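Local coordinates for protein Phosphoglucosamine/phosphogalactosamine mutase (Sulfolobus tokodaii, PDB 2F7L) that catalyses, with magnesium, interconversion of the 6- and 1-phosphates of glucosamine and galactosamine for UDP-N-acetylglucosamine and UDP-N-acetylgalactosamine synthesis, at residues 262-267 and 289-294; 279-284 and 298-303; 250-255 and 358-363; 284-289 and 325-330. All coordinates share one frame; numbering follows the deposited sequence.

Interaction 1 (262-267 and 289-294)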
loop_
_atom_site.group_PDB
_atom_site.type_symbol
_atom_site.label_atom_id
_atom_site.label_comp_id
_atom_site.label_asym_id
_atom_site.label_seq_id
_atom_site.Cartn_x
_atom_site.Cartn_y
_atom_site.Cartn_z
ATOM N N SER A 262 6.293 -4.933 -11.160
ATOM C CA SER A 262 7.445 -4.816 -10.285
ATOM C C SER A 262 7.289 -5.672 -9.035
ATOM O O SER A 262 8.277 -6.001 -8.377
ATOM C CB SER A 262 7.684 -3.355 -9.898
ATOM O OG SER A 262 6.546 -2.783 -9.296
ATOM N N GLY A 263 6.055 -6.038 -8.712
ATOM C CA GLY A 263 5.824 -6.860 -7.542
ATOM C C GLY A 263 6.331 -8.242 -7.866
ATOM O O GLY A 263 6.866 -8.950 -7.014
ATOM N N THR A 264 6.160 -8.618 -9.129
ATOM C CA THR A 264 6.584 -9.924 -9.636
ATOM C C THR A 264 8.118 -10.032 -9.667
ATOM O O THR A 264 8.687 -11.008 -9.197
ATOM C CB THR A 264 5.992 -10.161 -11.059
ATOM O OG1 THR A 264 4.579 -10.373 -10.959
ATOM C CG2 THR A 264 6.638 -11.362 -11.720
ATOM N N LEU A 265 8.761 -9.010 -10.226
ATOM C CA LEU A 265 10.218 -8.924 -10.314
ATOM C C LEU A 265 10.823 -8.959 -8.904
ATOM O O LEU A 265 11.820 -9.637 -8.657
ATOM C CB LEU A 265 10.592 -7.609 -11.007
ATOM C CG LEU A 265 11.294 -7.602 -12.369
ATOM C CD1 LEU A 265 10.972 -8.858 -13.131
ATOM C CD2 LEU A 265 10.873 -6.371 -13.158
ATOM N N LEU A 266 10.211 -8.209 -7.989
ATOM C CA LEU A 266 10.648 -8.124 -6.600
ATOM C C LEU A 266 10.333 -9.417 -5.883
ATOM O O LEU A 266 11.106 -9.892 -5.050
ATOM C CB LEU A 266 9.939 -6.967 -5.903
ATOM C CG LEU A 266 10.740 -5.684 -5.660
ATOM C CD1 LEU A 266 11.787 -5.430 -6.744
ATOM C CD2 LEU A 266 9.760 -4.542 -5.560
ATOM N N SER A 267 9.184 -9.993 -6.205
ATOM C CA SER A 267 8.784 -11.251 -5.593
ATOM C C SER A 267 9.848 -12.290 -5.985
ATOM O O SER A 267 10.161 -13.223 -5.248
ATOM C CB SER A 267 7.402 -11.646 -6.113
ATOM O OG SER A 267 6.721 -12.435 -5.157
ATOM N N SER A 289 -2.386 -12.120 -14.056
ATOM C CA SER A 289 -2.020 -13.542 -13.954
ATOM C C SER A 289 -0.576 -13.740 -14.412
ATOM O O SER A 289 0.045 -14.779 -14.167
ATOM C CB SER A 289 -2.977 -14.414 -14.778
ATOM O OG SER A 289 -2.967 -14.042 -16.139
ATOM N N LEU A 290 -0.058 -12.722 -15.081
ATOM C CA LEU A 290 1.321 -12.691 -15.537
ATOM C C LEU A 290 2.248 -13.158 -14.391
ATOM O O LEU A 290 3.271 -13.820 -14.614
ATOM C CB LEU A 290 1.632 -11.250 -15.960
ATOM C CG LEU A 290 2.937 -10.473 -15.811
ATOM C CD1 LEU A 290 2.590 -9.048 -16.197
ATOM C CD2 LEU A 290 3.500 -10.489 -14.395
ATOM N N VAL A 291 1.872 -12.807 -13.164
ATOM C CA VAL A 291 2.635 -13.180 -11.988
ATOM C C VAL A 291 2.835 -14.703 -11.926
ATOM O O VAL A 291 3.942 -15.179 -11.636
ATOM C CB VAL A 291 1.932 -12.677 -10.694
ATOM C CG1 VAL A 291 0.544 -13.279 -10.585
ATOM C CG2 VAL A 291 2.764 -13.036 -9.453
ATOM N N GLU A 292 1.782 -15.473 -12.202
ATOM C CA GLU A 292 1.907 -16.935 -12.177
ATOM C C GLU A 292 2.848 -17.413 -13.261
ATOM O O GLU A 292 3.712 -18.258 -13.028
ATOM C CB GLU A 292 0.566 -17.620 -12.403
ATOM C CG GLU A 292 -0.369 -17.583 -11.239
ATOM C CD GLU A 292 -1.567 -18.480 -11.463
ATOM O OE1 GLU A 292 -2.131 -18.457 -12.583
ATOM O OE2 GLU A 292 -1.946 -19.206 -10.516
ATOM N N GLU A 293 2.665 -16.867 -14.451
ATOM C CA GLU A 293 3.480 -17.244 -15.578
ATOM C C GLU A 293 4.959 -17.131 -15.262
ATOM O O GLU A 293 5.717 -18.081 -15.438
ATOM C CB GLU A 293 3.137 -16.354 -16.761
ATOM C CG GLU A 293 3.582 -16.889 -18.111
ATOM C CD GLU A 293 2.909 -16.139 -19.241
ATOM O OE1 GLU A 293 1.737 -15.725 -19.061
ATOM O OE2 GLU A 293 3.543 -15.973 -20.304
ATOM N N TYR A 294 5.363 -15.963 -14.782
ATOM C CA TYR A 294 6.761 -15.717 -14.469
ATOM C C TYR A 294 7.262 -16.431 -13.224
ATOM O O TYR A 294 8.326 -17.020 -13.244
ATOM C CB TYR A 294 6.998 -14.218 -14.312
ATOM C CG TYR A 294 8.429 -13.797 -14.542
ATOM C CD1 TYR A 294 8.872 -13.438 -15.810
ATOM C CD2 TYR A 294 9.339 -13.759 -13.493
ATOM C CE1 TYR A 294 10.183 -13.045 -16.025
ATOM C CE2 TYR A 294 10.659 -13.371 -13.701
ATOM C CZ TYR A 294 11.070 -13.013 -14.967
ATOM O OH TYR A 294 12.363 -12.600 -15.167
#
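Thr-264 stands between helices 259-272 and 290-296, facing Leu-290, Val-291 and Tyr-294 along one side of the second helix. The two short helical segments run almost the same way, their axes 27° apart and 9.8 Å from each other at closest approach; the nearest alpha carbons are those of Thr-264 and Val-291.

Apolar contact does most of the work. The methyl CG2 of Thr-264 lies 3.9 Å from Tyr-294 CB and touches CG and CD2 of the ring obliquely. Farther out, Leu-265 bends its CD1 toward the phenol end of the same residue, a looser touch of 4.5 Å to Tyr-294 OH.

The other branch of Thr-264 is polar, yet it faces carbon here. With chi1 at -71°, OG1 stands anti to the carbonyl carbon, 3.5 Å from Val-291 CB and 3.6 Å from Leu-290 CD2. Its hydrogen-bond partner is the carbonyl of Asp-260, one turn earlier in its own helix.

Elsewhere on helix 290-296, Glu-292 and Glu-293 make salt bridges with Lys-402 and Lys-436, respectively. The interface itself is buried, and the threonine hydroxyl has its bond within its own helix, so van der Waals fit rather than polar bonding joins these two helices of domain III.

Interaction 2 (279-284 and 298-303)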
loop_
_atom_site.group_PDB
_atom_site.type_symbol
_atom_site.label_atom_id
_atom_site.label_comp_id
_atom_site.label_asym_id
_atom_site.label_seq_id
_atom_site.Cartn_x
_atom_site.Cartn_y
_atom_site.Cartn_z
ATOM N N LYS A 279 9.161 -20.863 -1.170
ATOM C CA LYS A 279 8.875 -20.214 -2.450
ATOM C C LYS A 279 7.348 -20.148 -2.478
ATOM O O LYS A 279 6.657 -21.171 -2.594
ATOM C CB LYS A 279 9.383 -21.047 -3.638
ATOM C CG LYS A 279 10.795 -21.637 -3.501
ATOM C CD LYS A 279 11.878 -20.576 -3.442
ATOM C CE LYS A 279 13.260 -21.208 -3.337
ATOM N NZ LYS A 279 14.276 -20.171 -3.017
ATOM N N LYS A 280 6.833 -18.933 -2.344
ATOM C CA LYS A 280 5.408 -18.718 -2.301
ATOM C C LYS A 280 5.154 -17.275 -1.895
ATOM O O LYS A 280 5.732 -16.790 -0.918
ATOM C CB LYS A 280 4.805 -19.635 -1.260
ATOM C CG LYS A 280 3.332 -19.434 -1.035
ATOM C CD LYS A 280 2.924 -19.971 0.326
ATOM C CE LYS A 280 3.899 -21.035 0.813
ATOM N NZ LYS A 280 4.197 -22.042 -0.261
ATOM N N ILE A 281 4.277 -16.608 -2.639
ATOM C CA ILE A 281 3.936 -15.229 -2.374
ATOM C C ILE A 281 2.422 -15.059 -2.371
ATOM O O ILE A 281 1.701 -15.918 -2.870
ATOM C CB ILE A 281 4.594 -14.310 -3.429
ATOM C CG1 ILE A 281 4.010 -14.576 -4.822
ATOM C CG2 ILE A 281 6.114 -14.553 -3.443
ATOM C CD1 ILE A 281 2.690 -13.919 -5.084
ATOM N N VAL A 282 1.947 -13.957 -1.789
ATOM C CA VAL A 282 0.519 -13.644 -1.700
ATOM C C VAL A 282 0.247 -12.425 -2.566
ATOM O O VAL A 282 1.093 -11.552 -2.694
ATOM C CB VAL A 282 0.125 -13.278 -0.249
ATOM C CG1 VAL A 282 -1.352 -12.923 -0.159
ATOM C CG2 VAL A 282 0.446 -14.425 0.676
ATOM N N THR A 283 -0.919 -12.369 -3.190
ATOM C CA THR A 283 -1.287 -11.191 -3.980
ATOM C C THR A 283 -2.797 -11.146 -4.185
ATOM O O THR A 283 -3.483 -12.167 -4.083
ATOM C CB THR A 283 -0.571 -11.132 -5.345
ATOM O OG1 THR A 283 -0.494 -9.762 -5.759
ATOM C CG2 THR A 283 -1.334 -11.915 -6.400
ATOM N N ALA A 284 -3.321 -9.961 -4.449
ATOM C CA ALA A 284 -4.754 -9.825 -4.638
ATOM C C ALA A 284 -5.193 -10.130 -6.070
ATOM O O ALA A 284 -4.458 -9.928 -7.052
ATOM C CB ALA A 284 -5.208 -8.434 -4.228
ATOM N N TYR A 298 10.073 -20.858 -11.438
ATOM C CA TYR A 298 10.975 -20.676 -10.302
ATOM C C TYR A 298 10.392 -21.433 -9.111
ATOM O O TYR A 298 10.960 -21.430 -8.018
ATOM C CB TYR A 298 11.132 -19.194 -9.963
ATOM C CG TYR A 298 11.773 -18.379 -11.063
ATOM C CD1 TYR A 298 13.147 -18.407 -11.271
ATOM C CD2 TYR A 298 10.995 -17.608 -11.925
ATOM C CE1 TYR A 298 13.732 -17.683 -12.319
ATOM C CE2 TYR A 298 11.564 -16.887 -12.973
ATOM C CZ TYR A 298 12.935 -16.927 -13.171
ATOM O OH TYR A 298 13.498 -16.225 -14.226
ATOM N N ASN A 299 9.245 -22.073 -9.337
ATOM C CA ASN A 299 8.574 -22.878 -8.315
ATOM C C ASN A 299 7.900 -22.090 -7.210
ATOM O O ASN A 299 7.508 -22.643 -6.172
ATOM C CB ASN A 299 9.566 -23.865 -7.715
ATOM C CG ASN A 299 10.138 -24.796 -8.754
ATOM O OD1 ASN A 299 11.066 -25.550 -8.483
ATOM N ND2 ASN A 299 9.579 -24.748 -9.963
ATOM N N ILE A 300 7.758 -20.793 -7.452
ATOM C CA ILE A 300 7.126 -19.901 -6.499
ATOM C C ILE A 300 5.627 -19.909 -6.768
ATOM O O ILE A 300 5.186 -19.465 -7.824
ATOM C CB ILE A 300 7.658 -18.465 -6.676
ATOM C CG1 ILE A 300 9.190 -18.481 -6.720
ATOM C CG2 ILE A 300 7.168 -17.595 -5.538
ATOM C CD1 ILE A 300 9.827 -17.168 -7.132
ATOM N N GLN A 301 4.844 -20.439 -5.834
ATOM C CA GLN A 301 3.395 -20.449 -6.014
ATOM C C GLN A 301 2.895 -19.060 -5.683
ATOM O O GLN A 301 3.508 -18.353 -4.885
ATOM C CB GLN A 301 2.713 -21.389 -5.040
ATOM C CG GLN A 301 3.324 -22.731 -4.935
ATOM C CD GLN A 301 2.759 -23.499 -3.761
ATOM O OE1 GLN A 301 3.162 -24.642 -3.504
ATOM N NE2 GLN A 301 1.822 -22.878 -3.034
ATOM N N VAL A 302 1.792 -18.653 -6.294
ATOM C CA VAL A 302 1.238 -17.359 -5.960
ATOM C C VAL A 302 -0.083 -17.686 -5.272
ATOM O O VAL A 302 -0.912 -18.408 -5.817
ATOM C CB VAL A 302 1.039 -16.447 -7.220
ATOM C CG1 VAL A 302 2.030 -16.830 -8.302
ATOM C CG2 VAL A 302 -0.374 -16.503 -7.718
ATOM N N ASP A 303 -0.239 -17.217 -4.039
ATOM C CA ASP A 303 -1.470 -17.447 -3.306
ATOM C C ASP A 303 -2.397 -16.267 -3.518
ATOM O O ASP A 303 -2.162 -15.193 -2.986
ATOM C CB ASP A 303 -1.176 -17.610 -1.820
ATOM C CG ASP A 303 -0.684 -18.997 -1.480
ATOM O OD1 ASP A 303 -1.414 -19.975 -1.773
ATOM O OD2 ASP A 303 0.428 -19.110 -0.916
HETATM O O HOH W 1 5.317 -24.340 -2.381
#
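Ile-281 turns CG1 between its backbone N and carbonyl carbon (chi1 66°), and from there CD1 settles 3.7 Å from Val-302 CB, the two side chains lying alongside and pointing the same way. Its other branch, CG2, beside the backbone N, meets CG2 of Ile-300 at 3.8 Å. On the opposite face of the sheet, Lys-280 runs beside Gln-301, and its NZ stays 4.8 Å from Asp-303 OD2, the charged atoms of the pair not in contact.

Between these faces the backbones pair in parallel. Ile-281 N donates to Gln-301 O (2.9 Å), Asp-303 N returns a bond to Ile-281 O, and Thr-283 N reaches Asp-303 O at 3.1 Å. Ile-281 thus uses both its N-H and its C=O on the same neighbouring strand, at the residues before and after Val-302.

This is the beta-alpha-beta crossover of domain III: helix 290-296 ends in a Schellman motif at Asn-299 before strand 301-305 begins. Leu-295 of that helix covers Ile-281 and Ile-300, helix 259-272 adds Ser-267 and Ser-271, helix 309-318 lies against Val-282, and strand 323-326 pairs with the other edge of strand 280-284.

Interaction 3 (250-255 and 358-363); sequences IDSEGR and VSSAEL
Ala-361, Ser-360 and Ser-252 carry this contact, in which a type I beta turn (Asp-251 to Gly-254) at the end of a domain II edge strand abuts the capped first turn of helix 360-365 in domain III. Ser-359 is the N-cap: its OG accepts from Glu-362 N at 3.3 Å, which fixes the start of the helix that the turn meets.

Ala-361 has the most surface buried. Its alpha carbon packs 3.6 Å from Asp-251 CG, and its methyl lies against Ser-252 and the aspartate. Ala-361 O is met at 3.1 Å by Arg-255 NH2, a weak and bent bond in which the oxygen lies at the edge of the guanidinium, near its plane. The stronger partner of that nitrogen is Asp-365, farther along the same helix.

Ser-360 places OG between its own backbone N and carbonyl carbon (chi1 68°), facing the turn. Ser-252 OG donates to it at 2.7 Å. Ser-252 N also points at this oxygen, but the modelled separation is too short to be trusted in detail. Ser-360 OG also bonds to Asp-235 O, so the one hydroxyl ties the helix start to two places in domain II.

The turn is closed by Gly-254 N, 2.7 Å from Asp-251 O. Secondary, weak bonds run to Asp-251 OD1 from the backbone N of Glu-253, Gly-254 and Arg-255, while OD2 offers its syn lone pair to Arg-255 NE in a 2.8 Å salt bridge, 30° out of the guanidinium plane.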
loop_
_atom_site.group_PDB
_atom_site.type_symbol
_atom_site.label_atom_id
_atom_site.label_comp_id
_atom_site.label_asym_id
_atom_site.label_seq_id
_atom_site.Cartn_x
_atom_site.Cartn_y
_atom_site.Cartn_z
ATOM N N ILE A 250 9.393 3.525 -12.815
ATOM C CA ILE A 250 9.435 4.039 -14.181
ATOM C C ILE A 250 10.828 3.701 -14.688
ATOM O O ILE A 250 11.805 4.224 -14.163
ATOM C CB ILE A 250 9.230 5.565 -14.190
ATOM C CG1 ILE A 250 7.943 5.911 -13.435
ATOM C CG2 ILE A 250 9.139 6.074 -15.615
ATOM C CD1 ILE A 250 7.697 7.403 -13.301
ATOM N N ASP A 251 10.925 2.822 -15.686
ATOM C CA ASP A 251 12.230 2.410 -16.212
ATOM C C ASP A 251 12.934 3.415 -17.124
ATOM O O ASP A 251 12.398 4.482 -17.451
ATOM C CB ASP A 251 12.112 1.089 -16.953
ATOM C CG ASP A 251 11.263 1.202 -18.206
ATOM O OD1 ASP A 251 11.169 2.326 -18.766
ATOM O OD2 ASP A 251 10.700 0.159 -18.633
ATOM N N SER A 252 14.147 3.049 -17.532
ATOM C CA SER A 252 14.997 3.877 -18.393
ATOM C C SER A 252 14.313 4.427 -19.644
ATOM O O SER A 252 14.688 5.484 -20.138
ATOM C CB SER A 252 16.230 3.076 -18.785
ATOM O OG SER A 252 15.968 1.682 -18.660
ATOM N N GLU A 253 13.311 3.710 -20.150
ATOM C CA GLU A 253 12.574 4.143 -21.337
ATOM C C GLU A 253 11.620 5.275 -21.016
ATOM O O GLU A 253 11.110 5.940 -21.913
ATOM C CB GLU A 253 11.774 2.983 -21.934
ATOM C CG GLU A 253 12.608 1.783 -22.334
ATOM C CD GLU A 253 13.703 2.118 -23.344
ATOM O OE1 GLU A 253 14.071 3.315 -23.471
ATOM O OE2 GLU A 253 14.206 1.166 -24.001
ATOM N N GLY A 254 11.368 5.490 -19.733
ATOM C CA GLY A 254 10.469 6.562 -19.341
ATOM C C GLY A 254 9.030 6.097 -19.349
ATOM O O GLY A 254 8.110 6.891 -19.522
ATOM N N ARG A 255 8.838 4.796 -19.186
ATOM C CA ARG A 255 7.496 4.240 -19.166
ATOM C C ARG A 255 7.192 3.725 -17.764
ATOM O O ARG A 255 8.010 3.018 -17.156
ATOM C CB ARG A 255 7.375 3.112 -20.207
ATOM C CG ARG A 255 8.524 2.146 -20.192
ATOM C CD ARG A 255 8.547 1.233 -21.415
ATOM N NE ARG A 255 9.598 0.238 -21.242
ATOM C CZ ARG A 255 9.620 -0.939 -21.845
ATOM N NH1 ARG A 255 8.647 -1.261 -22.674
ATOM N NH2 ARG A 255 10.585 -1.811 -21.584
ATOM N N VAL A 358 21.590 -5.297 -15.969
ATOM C CA VAL A 358 20.752 -4.968 -17.119
ATOM C C VAL A 358 19.990 -3.681 -16.795
ATOM O O VAL A 358 19.766 -3.378 -15.629
ATOM C CB VAL A 358 19.755 -6.102 -17.372
ATOM C CG1 VAL A 358 18.648 -5.638 -18.258
ATOM C CG2 VAL A 358 20.470 -7.269 -17.993
ATOM N N SER A 359 19.590 -2.923 -17.812
ATOM C CA SER A 359 18.859 -1.685 -17.561
ATOM C C SER A 359 17.426 -1.972 -17.125
ATOM O O SER A 359 16.867 -3.037 -17.419
ATOM C CB SER A 359 18.834 -0.796 -18.805
ATOM O OG SER A 359 17.872 -1.251 -19.736
ATOM N N SER A 360 16.841 -1.006 -16.419
ATOM C CA SER A 360 15.481 -1.123 -15.924
ATOM C C SER A 360 14.528 -1.456 -17.069
ATOM O O SER A 360 13.665 -2.326 -16.934
ATOM C CB SER A 360 15.056 0.187 -15.267
ATOM O OG SER A 360 14.928 1.213 -16.238
ATOM N N ALA A 361 14.681 -0.759 -18.190
ATOM C CA ALA A 361 13.823 -1.001 -19.348
ATOM C C ALA A 361 13.890 -2.461 -19.784
ATOM O O ALA A 361 12.867 -3.103 -20.007
ATOM C CB ALA A 361 14.230 -0.098 -20.499
ATOM N N GLU A 362 15.102 -2.992 -19.894
ATOM C CA GLU A 362 15.255 -4.368 -20.311
ATOM C C GLU A 362 14.695 -5.304 -19.257
ATOM O O GLU A 362 13.921 -6.203 -19.573
ATOM C CB GLU A 362 16.722 -4.714 -20.562
ATOM C CG GLU A 362 16.863 -6.128 -21.123
ATOM C CD GLU A 362 18.292 -6.645 -21.161
ATOM O OE1 GLU A 362 19.184 -5.892 -21.628
ATOM O OE2 GLU A 362 18.507 -7.816 -20.736
ATOM N N LEU A 363 15.098 -5.082 -18.007
ATOM C CA LEU A 363 14.657 -5.889 -16.864
ATOM C C LEU A 363 13.157 -6.141 -16.906
ATOM O O LEU A 363 12.696 -7.270 -16.800
ATOM C CB LEU A 363 14.999 -5.157 -15.565
ATOM C CG LEU A 363 15.197 -5.931 -14.260
ATOM C CD1 LEU A 363 14.291 -5.347 -13.206
ATOM C CD2 LEU A 363 14.919 -7.404 -14.455
#

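Interaction 4 (284-289 and 325-330); sequences AVSSSS and FEENGG
Ser-286 and Ser-287 press against Glu-327 where two type I turns meet: Ala-284 to Ser-287, following strand 280-284, and Glu-326 to Gly-329, at the tip of the hairpin formed by strands 323-326 and 329-332. The hairpin tip probably corresponds to the sugar-recognition loop of domain III in the phosphohexose mutases, and the side chain of Glu-326 lies about 8 Å from those of Ser-97 and Asp-245, probably the phosphoserine and a magnesium ligand.

The close-packed part is at the serines. With CG between its backbone N and carbonyl carbon (chi1 45°) and a bend at chi2, Glu-327 brings CG alongside Ser-286, 3.3 Å from its OG and equally near its O. The carboxylate continues past the serine to a hydrogen bond through OE1 with Trp-258 NE1. Ser-287 OG lies 3.9 Å from Glu-327 CB and 3.9 Å from CE2 of Phe-325, approached obliquely. That hydroxyl is hydrogen-bonded to Thr-283 OG1, while the Phe-325 ring also touches Asp-260 and Thr-264 of helix 259-272.

Packing is slacker at Ala-284, whose methyl approaches nothing on the hairpin nearer than Glu-326 OE1, at 4.0 Å. Glu-327 and Asn-328 are partly exposed, although CG of Glu-327 is packed on Ser-286, and the side chain of Asn-328 touches Arg-246.

Glu-326 is positioned from the hairpin and from Ser-309, which bonds to OE2. Asn-328 ND2 reaches Glu-326 OE2 at 3.1 Å, coming from above the carboxylate plane, 84° out of it, while OE2 lies close to the plane of the asparagine amide.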
loop_
_atom_site.group_PDB
_atom_site.type_symbol
_atom_site.label_atom_id
_atom_site.label_comp_id
_atom_site.label_asym_id
_atom_site.label_seq_id
_atom_site.Cartn_x
_atom_site.Cartn_y
_atom_site.Cartn_z
ATOM N N ALA A 284 -3.321 -9.961 -4.449
ATOM C CA ALA A 284 -4.754 -9.825 -4.638
ATOM C C ALA A 284 -5.193 -10.130 -6.070
ATOM O O ALA A 284 -4.458 -9.928 -7.052
ATOM C CB ALA A 284 -5.208 -8.434 -4.228
ATOM N N VAL A 285 -6.419 -10.626 -6.160
ATOM C CA VAL A 285 -7.037 -10.985 -7.426
ATOM C C VAL A 285 -7.054 -9.836 -8.428
ATOM O O VAL A 285 -7.442 -10.021 -9.570
ATOM C CB VAL A 285 -8.473 -11.494 -7.184
ATOM C CG1 VAL A 285 -8.429 -12.902 -6.578
ATOM C CG2 VAL A 285 -9.207 -10.538 -6.242
ATOM N N SER A 286 -6.626 -8.658 -7.992
ATOM C CA SER A 286 -6.560 -7.471 -8.842
ATOM C C SER A 286 -5.249 -7.510 -9.644
ATOM O O SER A 286 -5.049 -6.748 -10.596
ATOM C CB SER A 286 -6.629 -6.205 -7.976
ATOM O OG SER A 286 -5.703 -6.255 -6.893
ATOM N N SER A 287 -4.361 -8.419 -9.246
ATOM C CA SER A 287 -3.063 -8.608 -9.900
ATOM C C SER A 287 -3.163 -9.429 -11.195
ATOM O O SER A 287 -3.979 -10.360 -11.304
ATOM C CB SER A 287 -2.095 -9.309 -8.938
ATOM O OG SER A 287 -1.455 -8.392 -8.080
ATOM N N SER A 288 -2.319 -9.078 -12.164
ATOM C CA SER A 288 -2.281 -9.768 -13.449
ATOM C C SER A 288 -1.841 -11.198 -13.262
ATOM O O SER A 288 -1.006 -11.461 -12.414
ATOM C CB SER A 288 -1.294 -9.083 -14.383
ATOM O OG SER A 288 -0.932 -9.938 -15.456
ATOM N N SER A 289 -2.386 -12.120 -14.056
ATOM C CA SER A 289 -2.020 -13.542 -13.954
ATOM C C SER A 289 -0.576 -13.740 -14.412
ATOM O O SER A 289 0.045 -14.779 -14.167
ATOM C CB SER A 289 -2.977 -14.414 -14.778
ATOM O OG SER A 289 -2.967 -14.042 -16.139
ATOM N N PHE A 325 2.348 -8.553 -2.338
ATOM C CA PHE A 325 2.276 -7.285 -3.047
ATOM C C PHE A 325 0.901 -7.047 -3.665
ATOM O O PHE A 325 0.077 -7.968 -3.763
ATOM C CB PHE A 325 3.370 -7.175 -4.117
ATOM C CG PHE A 325 3.183 -8.089 -5.299
ATOM C CD1 PHE A 325 3.666 -9.397 -5.275
ATOM C CD2 PHE A 325 2.533 -7.639 -6.449
ATOM C CE1 PHE A 325 3.507 -10.245 -6.384
ATOM C CE2 PHE A 325 2.368 -8.469 -7.549
ATOM C CZ PHE A 325 2.858 -9.777 -7.518
ATOM N N GLU A 326 0.648 -5.792 -4.036
ATOM C CA GLU A 326 -0.603 -5.403 -4.669
ATOM C C GLU A 326 -0.262 -4.809 -6.018
ATOM O O GLU A 326 0.843 -4.337 -6.215
ATOM C CB GLU A 326 -1.350 -4.351 -3.848
ATOM C CG GLU A 326 -1.988 -4.858 -2.575
ATOM C CD GLU A 326 -3.372 -4.248 -2.337
ATOM O OE1 GLU A 326 -4.383 -4.811 -2.834
ATOM O OE2 GLU A 326 -3.450 -3.189 -1.663
ATOM N N GLU A 327 -1.216 -4.811 -6.941
ATOM C CA GLU A 327 -0.976 -4.267 -8.268
ATOM C C GLU A 327 -0.804 -2.750 -8.247
ATOM O O GLU A 327 -0.326 -2.144 -9.212
ATOM C CB GLU A 327 -2.118 -4.678 -9.202
ATOM C CG GLU A 327 -3.520 -4.540 -8.632
ATOM C CD GLU A 327 -4.002 -3.101 -8.570
ATOM O OE1 GLU A 327 -3.819 -2.384 -9.577
ATOM O OE2 GLU A 327 -4.573 -2.690 -7.526
ATOM N N ASN A 328 -1.171 -2.150 -7.121
ATOM C CA ASN A 328 -1.089 -0.702 -6.944
ATOM C C ASN A 328 0.253 -0.181 -6.401
ATOM O O ASN A 328 0.360 0.989 -6.063
ATOM C CB ASN A 328 -2.215 -0.233 -6.004
ATOM C CG ASN A 328 -2.116 -0.847 -4.584
ATOM O OD1 ASN A 328 -1.044 -0.899 -3.965
ATOM N ND2 ASN A 328 -3.252 -1.291 -4.067
ATOM N N GLY A 329 1.274 -1.029 -6.345
ATOM C CA GLY A 329 2.554 -0.610 -5.794
ATOM C C GLY A 329 2.485 -1.216 -4.412
ATOM O O GLY A 329 1.544 -1.953 -4.124
ATOM N N GLY A 330 3.408 -0.946 -3.519
ATOM C CA GLY A 330 3.206 -1.604 -2.241
ATOM C C GLY A 330 3.494 -3.092 -2.366
ATOM O O GLY A 330 2.783 -3.872 -2.995
#

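In the fold
Interactions 1, 2 and 4 are neighbours inside domain III, with centres about 9 to 12 Å apart, and their segments alternate along the chain. Interaction 2 pairs strands of the four-stranded sheet, interaction 1 joins two helices against it, and interaction 4 lies at the end of its strands, on the side of the active site. Phe-325 links the three: its ring packs on Gly-263, Val-291 and Ile-281, and its backbone is bonded to strand 280-284. Interaction 3 encloses the others in sequence; its centre lies about 16 to 24 Å from theirs, though Leu-363 touches Leu-265 of interaction 1. It joins domain II to domain III, whereas the other three build domain III itself.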